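Local coordinates for protein Cys-Gly metallodipeptidase DUG1 (Saccharomyces cerevisiae, PDB 4G1P) that hydrolyses the dipeptide Cys-Gly as a metal-dependent M20 peptidase and serves as the catalytic component of the complex that degrades glutathione, at residues Thr136-Thr139 / Gly140-Leu143; Glu454-Ile458 / Ser459-Gly463; Ala46-Ile49 / Ser50-Leu53. One frame throughout, in Å; residues are numbered along the deposited sequence.

Contact 1: Thr136-Thr139 / Gly140-Leu143; sequences TDDT and GPLL. With ZN (zinc ion), chain B.
At the dinuclear zinc site, the opening turns of helix 135-154 are joined where Asp138 and Thr139 accept from Leu142 and Leu143. Leu142 N reaches Asp138 O at 3.1 Å (N-H...O 163°), and Leu143 N reaches Thr139 O at 3.0 Å (169°), both i to i+4 helical bonds. Pro141, lacking an N-H, gives no bond to the turn before, and the helix kinks there. Its ring lies against carbonyl oxygens instead, with CG 3.4 Å from Thr136 O and CD 3.3 Å from Asp138 O. The Asp138 side chain slants across the same ring and sets OD1 3.5 Å from Pro141 CG, while OD2 accepts from the backbone N of His102. A cis peptide bond joins Asp137, the aspartate shared by both zinc sites, to Asp138, as in other M20 peptidases. With CG anti to the backbone N (chi1 180°), the Asp137 carboxylate is carried to the metal, and OD2 binds zinc at 2.0 Å beside Glu172 and His450; Asp200 joins Asp137 at the second zinc. Farther along, Thr139 CG2 lies alongside Leu143 CD1 at 3.8 Å, both side chains packing on Ala26 of helix 16-28, and Thr139 OG1 is hydrogen-bonded to Lys45 NZ.

Contact 2: Glu454-Ile458 / Ser459-Gly463; sequences EKLDI and SNFVG
Asp457 passes the chain from strand 455-457 to helix 458-477, met by Ser459, Asn460 and Phe461. Ser459 comes first, with OG 3.9 Å from Asp457 CB and hydrogen-bonded to Arg444. Asn460 runs alongside Asp457, its OD1 3.7 Å from Asp457 CB and its amide plane turned 47° from the carboxylate; OD1 accepts from Arg444, while the Asn460 backbone N bonds only weakly to Asp457 O. Phe461 N makes the better bond to Asp457 O, 3.0 Å and in the carbonyl plane. Its ring, with CG anti to the backbone N (chi1 -174°), meets Leu456 CD2 obliquely through CD1 at 4.1 Å. Val462 N bonds almost straight to Ile458 O, and its CG2 packs on Ile458 CG2 at 4.1 Å. Asp457 holds the N-cap position without a side-chain capping bond; its OD2 instead takes Lys455 NZ at 2.9 Å, on the syn side but out of the carboxylate plane, and pairs with Arg444. Replacing Asp457 by alanine would probably cost Lys455 and Arg444 the carboxylate they share, leaving Lys455 to Asp446 and Asp447. The strand-to-helix turn, 60° between axes, thus combines a helix whose first turn starts from the Asp457 carbonyl with ion pairing beside it.

Contact 3: Ala46-Ile49 / Ser50-Leu53; sequences AKFI and SEQL
Phe48 with Gln52, and Ile49 with Leu53, are i to i+4 pairs on successive turns of helix 39-55, which packs on strands 61-64 and 83-88 of the six-stranded sheet and on helix 16-28. The backbone is regular: Ser50 N bonds to Ala46 O at 3.0 Å, and Leu53 N to Ile49 O at 2.9 Å. Facing the sheet, Ile49 CG2 and Leu53 CD2 lie side by side 3.7 Å apart, and both residues touch Ile84. On the flank toward helix 16-28, Gln52 CG lies over one face of the Phe48 ring, 4.1 Å from the centroid and 20° off the normal, a CH-pi contact displaced toward the rim. The bend at chi2 (-53°) then carries the amide across the ring at 19° to its plane, Gln52 NE2 standing 3.5 Å from Phe48 CE1, and OE1 accepts from Arg22 NE, which helps fix the amide's rotation. Ser50 OG gives a hydrogen bond to Lys47 O, which accepts from Glu51 N as well. Lys47 and Glu51 run the same way, NZ 4.7 Å from OE2, without a salt bridge. The helix is therefore amphipathic: aliphatic groups meet the sheet, and Lys47 keeps to the exposed surface.

Along the chain, contact 3 comes first, then contact 1, then contact 2, all in the catalytic part of the protein. Contacts 1 and 2 have centres 10 Å apart and meet directly: Glu454 OE2 accepts from Thr136 N at 2.8 Å and from Asp137 N at 3.0 Å, so the residue before strand 455-457 probably helps fix the backbone at the zinc-bridging aspartate. Contact 3 lies 14 Å from contact 1, centre to centre, and touches it where Ile49 CD1 meets Leu142 CD2 at 4.0 Å, a point of contact between helix 39-55 and helix 135-154. Contacts 2 and 3, 22 Å apart, do not touch. Helix 16-28 borders all three, and contact 1, on the zinc-bearing helix, lies between contacts 2 and 3.

Contact 1: Thr136-Thr139 / Gly140-Leu143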
loop_
_atom_site.group_PDB
_atom_site.type_symbol
_atom_site.label_atom_id
_atom_site.label_comp_id
_atom_site.label_asym_id
_atom_site.label_seq_id
_atom_site.Cartn_x
_atom_site.Cartn_y
_atom_site.Cartn_z
ATOM N N THR A 136 -21.932 -11.318 8.008
ATOM C CA THR A 136 -21.738 -11.837 9.360
ATOM C C THR A 136 -21.226 -10.765 10.332
ATOM O O THR A 136 -21.452 -10.852 11.531
ATOM C CB THR A 136 -20.797 -13.068 9.393
ATOM O OG1 THR A 136 -21.045 -13.826 10.577
ATOM C CG2 THR A 136 -19.339 -12.651 9.395
ATOM N N ASP A 137 -20.554 -9.746 9.814
ATOM C CA ASP A 137 -19.910 -8.751 10.655
ATOM C C ASP A 137 -20.271 -7.376 10.122
ATOM O O ASP A 137 -19.498 -6.801 9.348
ATOM C CB ASP A 137 -18.390 -8.974 10.613
ATOM C CG ASP A 137 -17.607 -7.975 11.457
ATOM O OD1 ASP A 137 -18.210 -7.242 12.260
ATOM O OD2 ASP A 137 -16.363 -7.932 11.323
ATOM N N ASP A 138 -21.418 -6.825 10.529
ATOM C CA ASP A 138 -22.273 -7.343 11.595
ATOM C C ASP A 138 -23.744 -7.169 11.195
ATOM O O ASP A 138 -24.632 -7.172 12.041
ATOM C CB ASP A 138 -22.002 -6.545 12.886
ATOM C CG ASP A 138 -22.741 -7.099 14.126
ATOM O OD1 ASP A 138 -22.785 -8.338 14.330
ATOM O OD2 ASP A 138 -23.271 -6.283 14.904
ATOM N N THR A 139 -24.000 -7.013 9.901
ATOM C CA THR A 139 -25.340 -6.635 9.439
ATOM C C THR A 139 -26.393 -7.774 9.517
ATOM O O THR A 139 -27.549 -7.539 9.866
ATOM C CB THR A 139 -25.272 -6.001 8.029
ATOM O OG1 THR A 139 -24.409 -4.862 8.080
ATOM C CG2 THR A 139 -26.626 -5.551 7.563
ATOM N N GLY A 140 -25.984 -8.998 9.206
ATOM C CA GLY A 140 -26.848 -10.141 9.415
ATOM C C GLY A 140 -27.365 -10.259 10.848
ATOM O O GLY A 140 -28.582 -10.262 11.075
ATOM N N PRO A 141 -26.443 -10.359 11.828
ATOM C CA PRO A 141 -26.873 -10.495 13.224
ATOM C C PRO A 141 -27.710 -9.306 13.687
ATOM O O PRO A 141 -28.756 -9.520 14.294
ATOM C CB PRO A 141 -25.549 -10.552 13.994
ATOM C CG PRO A 141 -24.554 -11.054 12.989
ATOM C CD PRO A 141 -24.975 -10.441 11.696
ATOM N N LEU A 142 -27.262 -8.088 13.395
ATOM C CA LEU A 142 -28.008 -6.889 13.754
ATOM C C LEU A 142 -29.462 -6.987 13.292
ATOM O O LEU A 142 -30.384 -6.870 14.098
ATOM C CB LEU A 142 -27.355 -5.646 13.143
ATOM C CG LEU A 142 -27.911 -4.270 13.502
ATOM C CD1 LEU A 142 -26.834 -3.222 13.303
ATOM C CD2 LEU A 142 -29.116 -3.919 12.661
ATOM N N LEU A 143 -29.665 -7.175 11.990
ATOM C CA LEU A 143 -31.018 -7.219 11.447
ATOM C C LEU A 143 -31.826 -8.386 12.033
ATOM O O LEU A 143 -33.056 -8.331 12.103
ATOM C CB LEU A 143 -30.992 -7.297 9.920
ATOM C CG LEU A 143 -30.468 -6.064 9.184
ATOM C CD1 LEU A 143 -30.330 -6.337 7.687
ATOM C CD2 LEU A 143 -31.377 -4.865 9.444
HETATM ZN ZN ZN B . -15.349 -6.329 12.029
#

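Contact 2: Glu454-Ile458 / Ser459-Gly463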
loop_
_atom_site.group_PDB
_atom_site.type_symbol
_atom_site.label_atom_id
_atom_site.label_comp_id
_atom_site.label_asym_id
_atom_site.label_seq_id
_atom_site.Cartn_x
_atom_site.Cartn_y
_atom_site.Cartn_z
ATOM N N GLU A 454 -16.778 -13.047 2.489
ATOM C CA GLU A 454 -17.461 -13.128 3.774
ATOM C C GLU A 454 -18.833 -13.770 3.585
ATOM O O GLU A 454 -19.632 -13.338 2.745
ATOM C CB GLU A 454 -17.617 -11.740 4.394
ATOM C CG GLU A 454 -18.115 -11.754 5.832
ATOM C CD GLU A 454 -18.524 -10.379 6.335
ATOM O OE1 GLU A 454 -17.858 -9.394 5.963
ATOM O OE2 GLU A 454 -19.517 -10.275 7.094
ATOM N N LYS A 455 -19.097 -14.810 4.361
ATOM C CA LYS A 455 -20.305 -15.602 4.195
ATOM C C LYS A 455 -21.046 -15.736 5.518
ATOM O O LYS A 455 -20.468 -15.568 6.595
ATOM C CB LYS A 455 -19.950 -16.997 3.696
ATOM C CG LYS A 455 -19.958 -18.068 4.803
ATOM C CD LYS A 455 -18.637 -18.822 4.855
ATOM C CE LYS A 455 -18.738 -20.110 5.663
ATOM N NZ LYS A 455 -19.045 -19.876 7.094
ATOM N N LEU A 456 -22.335 -16.024 5.420
ATOM C CA LEU A 456 -23.135 -16.414 6.568
ATOM C C LEU A 456 -23.930 -17.626 6.129
ATOM O O LEU A 456 -24.655 -17.560 5.141
ATOM C CB LEU A 456 -24.079 -15.295 7.008
ATOM C CG LEU A 456 -24.886 -15.631 8.277
ATOM C CD1 LEU A 456 -23.952 -16.063 9.385
ATOM C CD2 LEU A 456 -25.755 -14.452 8.740
ATOM N N ASP A 457 -23.774 -18.742 6.831
ATOM C CA ASP A 457 -24.544 -19.927 6.495
ATOM C C ASP A 457 -25.986 -19.684 6.902
ATOM O O ASP A 457 -26.249 -19.147 7.975
ATOM C CB ASP A 457 -23.981 -21.157 7.193
ATOM C CG ASP A 457 -22.548 -21.444 6.794
ATOM O OD1 ASP A 457 -22.324 -22.075 5.735
ATOM O OD2 ASP A 457 -21.640 -21.030 7.547
ATOM N N ILE A 458 -26.917 -20.052 6.026
ATOM C CA ILE A 458 -28.337 -19.831 6.279
ATOM C C ILE A 458 -28.787 -20.590 7.534
ATOM O O ILE A 458 -29.674 -20.133 8.263
ATOM C CB ILE A 458 -29.206 -20.196 5.048
ATOM C CG1 ILE A 458 -28.776 -19.364 3.842
ATOM C CG2 ILE A 458 -30.663 -19.935 5.313
ATOM C CD1 ILE A 458 -29.606 -19.593 2.598
ATOM N N SER A 459 -28.142 -21.724 7.803
ATOM C CA SER A 459 -28.450 -22.502 9.003
ATOM C C SER A 459 -28.138 -21.725 10.267
ATOM O O SER A 459 -28.872 -21.813 11.242
ATOM C CB SER A 459 -27.717 -23.842 9.010
ATOM O OG SER A 459 -26.324 -23.646 9.126
ATOM N N ASN A 460 -27.058 -20.949 10.243
ATOM C CA ASN A 460 -26.727 -20.069 11.372
ATOM C C ASN A 460 -27.624 -18.842 11.427
ATOM O O ASN A 460 -27.950 -18.335 12.501
ATOM C CB ASN A 460 -25.269 -19.636 11.309
ATOM C CG ASN A 460 -24.324 -20.770 11.615
ATOM O OD1 ASN A 460 -24.182 -21.702 10.819
ATOM N ND2 ASN A 460 -23.662 -20.699 12.768
ATOM N N PHE A 461 -28.023 -18.371 10.256
ATOM C CA PHE A 461 -28.913 -17.234 10.177
ATOM C C PHE A 461 -30.240 -17.612 10.816
ATOM O O PHE A 461 -30.679 -16.971 11.768
ATOM C CB PHE A 461 -29.095 -16.804 8.722
ATOM C CG PHE A 461 -29.884 -15.559 8.563
ATOM C CD1 PHE A 461 -29.743 -14.524 9.464
ATOM C CD2 PHE A 461 -30.780 -15.418 7.509
ATOM C CE1 PHE A 461 -30.488 -13.360 9.333
ATOM C CE2 PHE A 461 -31.526 -14.250 7.358
ATOM C CZ PHE A 461 -31.375 -13.220 8.268
ATOM N N VAL A 462 -30.857 -18.673 10.312
ATOM C CA VAL A 462 -32.133 -19.124 10.847
ATOM C C VAL A 462 -31.989 -19.654 12.273
ATOM O O VAL A 462 -32.745 -19.257 13.167
ATOM C CB VAL A 462 -32.780 -20.196 9.955
ATOM C CG1 VAL A 462 -34.014 -20.771 10.628
ATOM C CG2 VAL A 462 -33.119 -19.608 8.588
ATOM N N GLY A 463 -31.011 -20.531 12.485
ATOM C CA GLY A 463 -30.742 -21.066 13.809
ATOM C C GLY A 463 -30.504 -19.980 14.843
ATOM O O GLY A 463 -30.984 -20.072 15.985
#

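Contact 3: Ala46-Ile49 / Ser50-Leu53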
loop_
_atom_site.group_PDB
_atom_site.type_symbol
_atom_site.label_atom_id
_atom_site.label_comp_id
_atom_site.label_asym_id
_atom_site.label_seq_id
_atom_site.Cartn_x
_atom_site.Cartn_y
_atom_site.Cartn_z
ATOM N N ALA A 46 -27.771 3.811 7.934
ATOM C CA ALA A 46 -28.430 4.142 9.203
ATOM C C ALA A 46 -29.884 4.504 8.961
ATOM O O ALA A 46 -30.769 4.152 9.741
ATOM C CB ALA A 46 -27.724 5.295 9.900
ATOM N N LYS A 47 -30.117 5.212 7.868
ATOM C CA LYS A 47 -31.443 5.668 7.538
ATOM C C LYS A 47 -32.297 4.456 7.224
ATOM O O LYS A 47 -33.421 4.336 7.715
ATOM C CB LYS A 47 -31.402 6.644 6.349
ATOM C CG LYS A 47 -32.684 7.446 6.162
ATOM C CD LYS A 47 -32.782 8.005 4.758
ATOM C CE LYS A 47 -32.881 6.886 3.709
ATOM N NZ LYS A 47 -32.617 7.364 2.305
ATOM N N PHE A 48 -31.745 3.548 6.422
ATOM C CA PHE A 48 -32.454 2.336 6.042
ATOM C C PHE A 48 -32.859 1.526 7.265
ATOM O O PHE A 48 -33.980 1.045 7.350
ATOM C CB PHE A 48 -31.594 1.470 5.132
ATOM C CG PHE A 48 -32.166 0.105 4.885
ATOM C CD1 PHE A 48 -33.292 -0.056 4.091
ATOM C CD2 PHE A 48 -31.587 -1.018 5.453
ATOM C CE1 PHE A 48 -33.836 -1.323 3.863
ATOM C CE2 PHE A 48 -32.116 -2.285 5.231
ATOM C CZ PHE A 48 -33.250 -2.436 4.434
ATOM N N ILE A 49 -31.940 1.373 8.207
ATOM C CA ILE A 49 -32.221 0.617 9.411
ATOM C C ILE A 49 -33.319 1.267 10.242
ATOM O O ILE A 49 -34.269 0.598 10.644
ATOM C CB ILE A 49 -30.940 0.384 10.237
ATOM C CG1 ILE A 49 -30.052 -0.603 9.489
ATOM C CG2 ILE A 49 -31.263 -0.166 11.626
ATOM C CD1 ILE A 49 -28.742 -0.813 10.122
ATOM N N SER A 50 -33.210 2.568 10.481
ATOM C CA SER A 50 -34.255 3.264 11.238
ATOM C C SER A 50 -35.615 3.077 10.590
ATOM O O SER A 50 -36.608 2.977 11.278
ATOM C CB SER A 50 -33.945 4.755 11.393
ATOM O OG SER A 50 -33.670 5.350 10.139
ATOM N N GLU A 51 -35.643 3.013 9.263
ATOM C CA GLU A 51 -36.863 2.731 8.514
ATOM C C GLU A 51 -37.418 1.331 8.794
ATOM O O GLU A 51 -38.633 1.157 8.965
ATOM C CB GLU A 51 -36.631 2.909 7.017
ATOM C CG GLU A 51 -36.760 4.334 6.551
ATOM C CD GLU A 51 -36.179 4.553 5.165
ATOM O OE1 GLU A 51 -35.508 3.628 4.643
ATOM O OE2 GLU A 51 -36.388 5.655 4.601
ATOM N N GLN A 52 -36.537 0.337 8.838
ATOM C CA GLN A 52 -36.972 -1.000 9.207
ATOM C C GLN A 52 -37.502 -1.033 10.645
ATOM O O GLN A 52 -38.496 -1.701 10.930
ATOM C CB GLN A 52 -35.845 -2.014 9.051
ATOM C CG GLN A 52 -35.327 -2.138 7.655
ATOM C CD GLN A 52 -36.427 -2.408 6.678
ATOM O OE1 GLN A 52 -37.035 -3.480 6.688
ATOM N NE2 GLN A 52 -36.707 -1.431 5.826
ATOM N N LEU A 53 -36.827 -0.327 11.549
ATOM C CA LEU A 53 -37.263 -0.287 12.938
ATOM C C LEU A 53 -38.694 0.241 12.989
ATOM O O LEU A 53 -39.589 -0.369 13.580
ATOM C CB LEU A 53 -36.338 0.604 13.772
ATOM C CG LEU A 53 -35.224 -0.031 14.617
ATOM C CD1 LEU A 53 -35.287 -1.554 14.606
ATOM C CD2 LEU A 53 -33.852 0.472 14.200
#